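Local coordinates for protein putative mandelate racemase (Salmonella typhimurium, PDB 2O56) that binds magnesium and is of unproven function, probably acting as a hydro-lyase (dehydratase) of the enolase superfamily, at residues F244-P249 against D263-P268; L269-R274 against G288-I293; A134-F139 against A170-T175. One frame throughout, in Å; residues are numbered along the deposited sequence.

Overall arrangement
All three contacts are buried and reach the parallel barrel sheet, interaction 3 through strand 170-173. Interactions 1 and 2 are neighbours, about 9 Å between centres, and are joined in series: interaction 1 packs against strand 246-247 and ends just before strand 269-271, which interaction 2 pairs with strand 292-293. Both are mostly backbone bonds and apolar packing, yet each carries one glutamate to the same magnesium ion, and both reach a second subunit. Interaction 3, its centre about 16 and 18 Å from theirs, joins strand 170-173 to strand 130-135 and is the richest in polar side chains. It meets interaction 1 through the salt bridge of Lys-172 with Glu-247, whereas interaction 2 does not touch it.

Interaction 1 of 3, residues F244-P249 against D263-P268; sequences FYYEEP and DKVNIP. With MG (magnesium ion), chain I.
Tyr-246 donates its backbone N-H to the carbonyl O of Pro-268 at 2.9 Å, the hydrogen bond that ties the two segments together. The carbonyl points almost straight at the nitrogen, with a C=O...N angle of 165°. Proline suits this place: it has no N-H to offer, but its carbonyl remains available, and it leads directly into the next strand.

The side chains add apolar contacts. CB of Tyr-246 rests on CG2 of Ile-267 at 3.7 Å, while its ring carbon CD2 reaches CG1 of Val-265 at 4.1 Å, the tyrosine and valine side chains crossing at about a right angle. The two branched residues meet the tyrosine at CB and one ring carbon, and its hydroxyl finds a hydrogen bond with the carbonyl of Ala-231. CB of Tyr-245 lies 4.2 Å from CB of Pro-268 and, separately, 3.1 Å from the Pro-268 carbonyl O; with CG set between the backbone N and carbonyl carbon (chi1 48°), its ring leads away, and its OH bonds Gln-321.

Metal binding lies on the far side of the strand. Glu-247, its side chain extended, coordinates magnesium through OE2 at 2.2 Å, and OE1 forms a salt bridge with Lys-172. An apolar outer side packed on helix 228-238 and the loop after helix 255-264, and a metal ligand turned inward, mark a beta-alpha-beta unit of the enolase-superfamily barrel.

Interaction 2 of 3, residues L269-R274 against G288-I293; sequences LAAGER and GSLSVI. With MG (magnesium ion), chain I.
The carbonyl O of Leu-269 accepts two backbone N-H groups from the other segment. Ser-291 N comes to 2.8 Å, tilted 19° from the carbonyl plane, and Val-292 N reaches the same oxygen at 3.0 Å within that plane. One acceptor therefore satisfies two successive donors as segment 288-293 enters its strand. Further along, the ladder is looser: Ala-271 N gives only a weak bond to the Val-292 O, at 3.4 Å, supplemented by a CA-H...O contact from Ala-270 to that same oxygen.

The N-H of Leu-269 is satisfied by water. It donates to water 3 at 2.9 Å, and this water in turn donates to the Ser-289 O at 2.8 Å and also bonds Ser-291 OG. A small hydroxyl suits position 291, since with OG beside the backbone N (chi1 -68°) it can take part in this bridge. Ser-289 OG instead turns to Asn-287.

The small alanines fit against larger neighbours on the two faces of the sheet. CB of Ala-270 meets CB of Val-292 at 3.8 Å on one face, and on the other CB of Ala-271 sits against CD2 of Leu-290, also at 3.8 Å. Gly-272 suits its phi of 155°, where a CB would press on the preceding carbonyl O. Just after it Glu-273 binds magnesium through OE1 at 2.3 Å, joining Glu-221, Glu-247 and two waters.

Strands 269-271 and 292-293 run parallel, connected through helix 277-286, with strands 246-247 and 319-320 as their outer neighbours. Met-258 of helix 255-264 packs on Ala-271 and Leu-290, while helix 302-314 lies on Ile-293.

Interaction 3 of 3, residues A134-F139 against A170-T175; sequences ASQLQF and AIKVDT
The amide of Gln-138 lies across Asp-174, its plane turned 70° from that of the carboxylate. OE1 accepts the backbone N-H of Asp-174 at 3.0 Å, but the donor stands above the carbonyl plane, 58° out of it. On the other arm of the amide, NE2 gives a hydrogen bond nearly within its own plane to OE1 of Gln-136, at 2.8 Å, and also touches CB of Asp-174. Placing CG between the backbone N and carbonyl carbon (chi1 65°), with a bend at chi2, folds the chain back so that the amide faces segment 170-175 and CG lies over the centre of one face of the Phe-139 ring. An amide suits this place, serving a donor and an acceptor at once.

The amide of Gln-136 flanks Lys-172, the two side chains running side by side in the same direction; NE2 comes 3.5 Å from CE of the lysine and bonds the metal ligand Glu-221. Ser-135 OG, 3.3 Å from the same CE, bonds Glu-348.

Strand 170-173 opens the modified TIM barrel, (beta/alpha)7-beta, of the enolase superfamily, and here it is bridged to strand 130-135. Lys-172 projects from it, its NZ held, besides Glu-247, by a salt bridge to Glu-348 and a hydrogen bond with Tyr-133 OH.

Backbone bonds join the chains: Ala-134 N to the Ala-170 O, Lys-172 N to the Ala-134 O at 2.9 Å, and Leu-137 N to the Lys-172 O at 3.1 Å. Away from the lysine, CD2 of Leu-137 presses on CB of Ile-171 at 3.5 Å, the two side chains crossing at about a right angle, and CB of Leu-137 meets CG2 of Val-173 at 4.1 Å. Helix 153-165 packs on Leu-137 and helix 195-212 on Ile-171 and Val-173.

Interaction 1 of 3, residues F244-P249 against D263-P268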
# COMPACT_ATOMS: atom_id res chain seq x y z
N PHE A 244 -1.38 -3.68 31.73
CA PHE A 244 -0.64 -2.40 31.53
C PHE A 244 0.08 -2.42 30.17
O PHE A 244 -0.11 -1.54 29.33
CB PHE A 244 0.41 -2.26 32.63
CG PHE A 244 0.95 -0.87 32.80
CD1 PHE A 244 0.11 0.22 32.93
CD2 PHE A 244 2.33 -0.68 32.89
CE1 PHE A 244 0.64 1.49 33.11
CE2 PHE A 244 2.86 0.60 33.08
CZ PHE A 244 2.02 1.68 33.18
N TYR A 245 0.91 -3.43 29.98
CA TYR A 245 1.25 -3.87 28.63
C TYR A 245 1.59 -5.34 28.53
O TYR A 245 1.71 -6.03 29.53
CB TYR A 245 2.32 -2.96 28.03
CG TYR A 245 3.54 -2.66 28.90
CD1 TYR A 245 4.63 -3.53 28.93
CD2 TYR A 245 3.63 -1.48 29.64
CE1 TYR A 245 5.76 -3.24 29.69
CE2 TYR A 245 4.76 -1.18 30.40
CZ TYR A 245 5.81 -2.07 30.42
OH TYR A 245 6.93 -1.79 31.16
N TYR A 246 1.73 -5.82 27.29
CA TYR A 246 1.82 -7.24 26.99
C TYR A 246 3.19 -7.43 26.33
O TYR A 246 3.39 -6.92 25.24
CB TYR A 246 0.73 -7.57 25.97
CG TYR A 246 0.47 -9.04 25.68
CD1 TYR A 246 0.70 -10.02 26.64
CD2 TYR A 246 -0.04 -9.44 24.43
CE1 TYR A 246 0.44 -11.36 26.37
CE2 TYR A 246 -0.31 -10.79 24.16
CZ TYR A 246 -0.06 -11.74 25.13
OH TYR A 246 -0.31 -13.06 24.86
N GLU A 247 4.11 -8.12 27.00
CA GLU A 247 5.55 -8.04 26.68
C GLU A 247 6.04 -9.24 25.87
O GLU A 247 5.78 -10.40 26.22
CB GLU A 247 6.40 -7.90 27.97
CG GLU A 247 7.88 -7.98 27.71
CD GLU A 247 8.74 -7.67 28.91
OE1 GLU A 247 8.30 -6.95 29.83
OE2 GLU A 247 9.88 -8.17 28.93
N GLU A 248 6.75 -8.96 24.78
CA GLU A 248 7.27 -10.00 23.90
C GLU A 248 6.30 -11.14 23.57
O GLU A 248 6.65 -12.31 23.77
CB GLU A 248 8.56 -10.58 24.51
CG GLU A 248 9.76 -9.65 24.42
CD GLU A 248 11.07 -10.40 24.40
OE1 GLU A 248 11.36 -11.06 25.41
OE2 GLU A 248 11.80 -10.34 23.38
N PRO A 249 5.10 -10.82 23.04
CA PRO A 249 4.19 -11.92 22.73
C PRO A 249 4.79 -12.86 21.66
O PRO A 249 4.47 -14.05 21.60
CB PRO A 249 2.97 -11.19 22.17
CG PRO A 249 3.49 -9.87 21.67
CD PRO A 249 4.55 -9.51 22.64
N ASP A 263 -2.95 -6.13 16.13
CA ASP A 263 -4.26 -6.02 15.47
C ASP A 263 -5.36 -6.78 16.21
O ASP A 263 -6.51 -6.34 16.26
CB ASP A 263 -4.18 -6.57 14.04
CG ASP A 263 -3.39 -5.65 13.10
OD1 ASP A 263 -3.10 -4.50 13.50
OD2 ASP A 263 -3.10 -6.07 11.96
N LYS A 264 -5.01 -7.93 16.78
CA LYS A 264 -6.00 -8.89 17.29
C LYS A 264 -6.13 -8.83 18.81
O LYS A 264 -7.08 -9.38 19.38
CB LYS A 264 -5.64 -10.31 16.85
CG LYS A 264 -5.47 -10.51 15.30
CD LYS A 264 -6.65 -9.89 14.52
CE LYS A 264 -6.73 -10.39 13.07
NZ LYS A 264 -8.08 -10.11 12.48
N VAL A 265 -5.17 -8.19 19.46
CA VAL A 265 -5.16 -8.09 20.94
C VAL A 265 -5.27 -6.62 21.31
O VAL A 265 -4.49 -5.81 20.84
CB VAL A 265 -3.88 -8.73 21.55
CG1 VAL A 265 -3.82 -8.48 23.07
CG2 VAL A 265 -3.81 -10.22 21.24
N ASN A 266 -6.24 -6.28 22.15
CA ASN A 266 -6.45 -4.89 22.57
C ASN A 266 -5.76 -4.57 23.90
O ASN A 266 -6.38 -4.09 24.83
CB ASN A 266 -7.96 -4.59 22.72
CG ASN A 266 -8.72 -4.76 21.41
OD1 ASN A 266 -8.18 -4.52 20.33
ND2 ASN A 266 -9.96 -5.18 21.51
N ILE A 267 -4.47 -4.89 23.98
CA ILE A 267 -3.57 -4.46 25.06
C ILE A 267 -2.37 -3.84 24.32
O ILE A 267 -1.97 -4.39 23.31
CB ILE A 267 -3.03 -5.70 25.78
CG1 ILE A 267 -4.19 -6.56 26.33
CG2 ILE A 267 -2.07 -5.32 26.91
CD1 ILE A 267 -3.76 -7.93 26.78
N PRO A 268 -1.80 -2.72 24.82
CA PRO A 268 -0.52 -2.21 24.29
C PRO A 268 0.65 -3.21 24.33
O PRO A 268 0.90 -3.84 25.36
CB PRO A 268 -0.21 -1.02 25.22
CG PRO A 268 -1.53 -0.59 25.79
CD PRO A 268 -2.31 -1.88 25.94
MG MG I . 11.37 -9.75 29.31
O HOH W 1 12.58 -9.10 31.05
O HOH W 2 10.48 -11.14 27.56

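Interaction 2 of 3, residues L269-R274 against G288-I293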
# COMPACT_ATOMS: atom_id res chain seq x y z
N LEU A 269 1.36 -3.37 23.22
CA LEU A 269 2.48 -4.32 23.16
C LEU A 269 3.81 -3.70 23.58
O LEU A 269 4.05 -2.51 23.34
CB LEU A 269 2.62 -4.94 21.75
CG LEU A 269 1.41 -5.64 21.12
CD1 LEU A 269 1.84 -6.43 19.88
CD2 LEU A 269 0.74 -6.57 22.10
N ALA A 270 4.67 -4.51 24.19
CA ALA A 270 6.04 -4.10 24.47
C ALA A 270 7.02 -5.14 23.97
O ALA A 270 6.74 -6.34 23.97
CB ALA A 270 6.23 -3.85 25.96
N ALA A 271 8.17 -4.67 23.50
CA ALA A 271 9.24 -5.57 23.12
C ALA A 271 10.47 -4.70 23.03
O ALA A 271 10.35 -3.47 23.00
CB ALA A 271 8.96 -6.22 21.76
N GLY A 272 11.64 -5.34 22.99
CA GLY A 272 12.86 -4.62 22.70
C GLY A 272 14.14 -5.25 23.23
O GLY A 272 15.23 -4.95 22.75
N GLU A 273 14.03 -6.14 24.21
CA GLU A 273 15.24 -6.78 24.73
C GLU A 273 16.00 -7.58 23.67
O GLU A 273 17.23 -7.76 23.77
CB GLU A 273 14.96 -7.62 25.97
CG GLU A 273 14.08 -8.84 25.76
CD GLU A 273 13.56 -9.37 27.08
OE1 GLU A 273 12.46 -8.95 27.50
OE2 GLU A 273 14.25 -10.20 27.71
N ARG A 274 15.28 -8.02 22.63
CA ARG A 274 15.88 -8.74 21.52
C ARG A 274 15.75 -8.05 20.17
O ARG A 274 15.82 -8.69 19.13
CB ARG A 274 15.36 -10.16 21.48
CG ARG A 274 15.99 -11.04 22.56
CD ARG A 274 15.40 -12.40 22.52
NE ARG A 274 14.11 -12.43 23.21
CZ ARG A 274 13.50 -13.55 23.57
NH1 ARG A 274 14.06 -14.72 23.30
NH2 ARG A 274 12.33 -13.49 24.20
N GLY A 288 3.69 0.22 13.47
CA GLY A 288 2.77 0.62 14.57
C GLY A 288 2.45 -0.49 15.55
O GLY A 288 1.47 -0.39 16.30
N SER A 289 3.28 -1.53 15.60
CA SER A 289 2.96 -2.70 16.47
C SER A 289 3.23 -2.50 17.97
O SER A 289 2.51 -3.05 18.82
CB SER A 289 3.68 -3.96 15.99
OG SER A 289 5.09 -3.76 15.89
N LEU A 290 4.27 -1.73 18.30
CA LEU A 290 4.71 -1.60 19.70
C LEU A 290 4.18 -0.30 20.27
O LEU A 290 4.14 0.70 19.58
CB LEU A 290 6.25 -1.65 19.80
CG LEU A 290 6.92 -2.95 19.32
CD1 LEU A 290 8.41 -2.90 19.58
CD2 LEU A 290 6.27 -4.13 20.07
N SER A 291 3.76 -0.33 21.54
CA SER A 291 3.42 0.89 22.26
C SER A 291 4.54 1.28 23.21
O SER A 291 4.76 2.46 23.47
CB SER A 291 2.13 0.68 23.09
OG SER A 291 1.00 0.53 22.25
N VAL A 292 5.21 0.27 23.76
CA VAL A 292 6.30 0.47 24.73
C VAL A 292 7.53 -0.25 24.19
O VAL A 292 7.43 -1.41 23.81
CB VAL A 292 5.93 -0.10 26.13
CG1 VAL A 292 7.15 -0.08 27.12
CG2 VAL A 292 4.75 0.66 26.73
N ILE A 293 8.68 0.43 24.16
CA ILE A 293 9.92 -0.20 23.73
C ILE A 293 10.85 -0.47 24.91
O ILE A 293 10.89 0.29 25.89
CB ILE A 293 10.62 0.58 22.59
CG1 ILE A 293 11.05 1.96 23.06
CG2 ILE A 293 9.69 0.67 21.34
CD1 ILE A 293 12.20 2.53 22.23
MG MG I . 11.37 -9.75 29.31
O HOH W 3 0.89 -1.96 20.77
O HOH W 1 12.58 -9.10 31.05
O HOH W 2 10.48 -11.14 27.56

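Interaction 3 of 3, residues A134-F139 against A170-T175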
# COMPACT_ATOMS: atom_id res chain seq x y z
N ALA A 134 7.97 -4.67 40.22
CA ALA A 134 8.54 -5.94 40.68
C ALA A 134 8.43 -6.94 39.54
O ALA A 134 7.32 -7.28 39.12
CB ALA A 134 7.75 -6.45 41.89
N SER A 135 9.57 -7.40 39.04
CA SER A 135 9.60 -8.16 37.77
C SER A 135 9.66 -9.67 38.05
O SER A 135 10.32 -10.10 38.99
CB SER A 135 10.83 -7.76 36.94
OG SER A 135 10.74 -8.26 35.60
N GLN A 136 8.96 -10.44 37.21
CA GLN A 136 9.00 -11.91 37.21
C GLN A 136 8.51 -12.63 38.48
O GLN A 136 9.22 -13.47 39.05
CB GLN A 136 10.35 -12.47 36.71
CG GLN A 136 10.98 -11.75 35.50
CD GLN A 136 10.23 -11.93 34.16
OE1 GLN A 136 9.15 -12.52 34.10
NE2 GLN A 136 10.83 -11.42 33.09
N LEU A 137 7.29 -12.30 38.89
CA LEU A 137 6.66 -12.83 40.10
C LEU A 137 6.41 -14.33 40.11
O LEU A 137 6.14 -14.89 41.17
CB LEU A 137 5.33 -12.12 40.34
CG LEU A 137 5.25 -11.02 41.40
CD1 LEU A 137 6.42 -10.07 41.37
CD2 LEU A 137 3.96 -10.29 41.19
N GLN A 138 6.50 -14.99 38.96
CA GLN A 138 6.43 -16.45 38.88
C GLN A 138 7.54 -17.11 39.68
O GLN A 138 7.46 -18.30 40.00
CB GLN A 138 6.43 -16.95 37.43
CG GLN A 138 7.74 -16.66 36.65
CD GLN A 138 7.75 -15.30 35.98
OE1 GLN A 138 6.96 -14.42 36.31
NE2 GLN A 138 8.64 -15.13 35.00
N PHE A 139 8.57 -16.34 40.02
CA PHE A 139 9.68 -16.87 40.79
C PHE A 139 9.64 -16.38 42.23
O PHE A 139 10.59 -16.58 42.99
CB PHE A 139 11.01 -16.51 40.14
CG PHE A 139 11.14 -17.02 38.73
CD1 PHE A 139 10.87 -18.34 38.42
CD2 PHE A 139 11.56 -16.17 37.71
CE1 PHE A 139 11.00 -18.81 37.13
CE2 PHE A 139 11.69 -16.63 36.40
CZ PHE A 139 11.43 -17.96 36.11
N ALA A 170 3.31 -1.71 40.76
CA ALA A 170 3.23 -2.46 39.52
C ALA A 170 4.08 -3.70 39.59
O ALA A 170 5.12 -3.73 40.28
CB ALA A 170 3.64 -1.59 38.34
N ILE A 171 3.62 -4.73 38.89
CA ILE A 171 4.26 -6.03 38.88
C ILE A 171 4.27 -6.54 37.43
O ILE A 171 3.41 -6.18 36.63
CB ILE A 171 3.53 -7.05 39.82
CG1 ILE A 171 2.10 -7.34 39.37
CG2 ILE A 171 3.50 -6.53 41.28
CD1 ILE A 171 1.96 -8.62 38.54
N LYS A 172 5.25 -7.38 37.12
CA LYS A 172 5.21 -8.17 35.89
C LYS A 172 5.35 -9.67 36.17
O LYS A 172 6.06 -10.08 37.08
CB LYS A 172 6.32 -7.73 34.95
CG LYS A 172 6.41 -8.57 33.66
CD LYS A 172 7.43 -7.97 32.73
CE LYS A 172 8.80 -8.58 32.90
NZ LYS A 172 9.77 -7.80 32.03
N VAL A 173 4.68 -10.47 35.35
CA VAL A 173 4.60 -11.89 35.61
C VAL A 173 4.34 -12.65 34.32
O VAL A 173 3.52 -12.23 33.49
CB VAL A 173 3.47 -12.18 36.64
CG1 VAL A 173 2.11 -11.73 36.12
CG2 VAL A 173 3.49 -13.63 37.06
N ASP A 174 5.06 -13.75 34.14
CA ASP A 174 4.74 -14.74 33.12
C ASP A 174 3.95 -15.86 33.80
O ASP A 174 4.53 -16.69 34.49
CB ASP A 174 6.05 -15.30 32.52
CG ASP A 174 5.82 -16.27 31.36
OD1 ASP A 174 4.71 -16.85 31.22
OD2 ASP A 174 6.78 -16.47 30.57
N THR A 175 2.64 -15.88 33.57
CA THR A 175 1.77 -16.86 34.21
C THR A 175 1.56 -18.14 33.39
O THR A 175 0.86 -19.04 33.84
CB THR A 175 0.40 -16.29 34.51
OG1 THR A 175 -0.24 -15.91 33.28
CG2 THR A 175 0.48 -15.11 35.47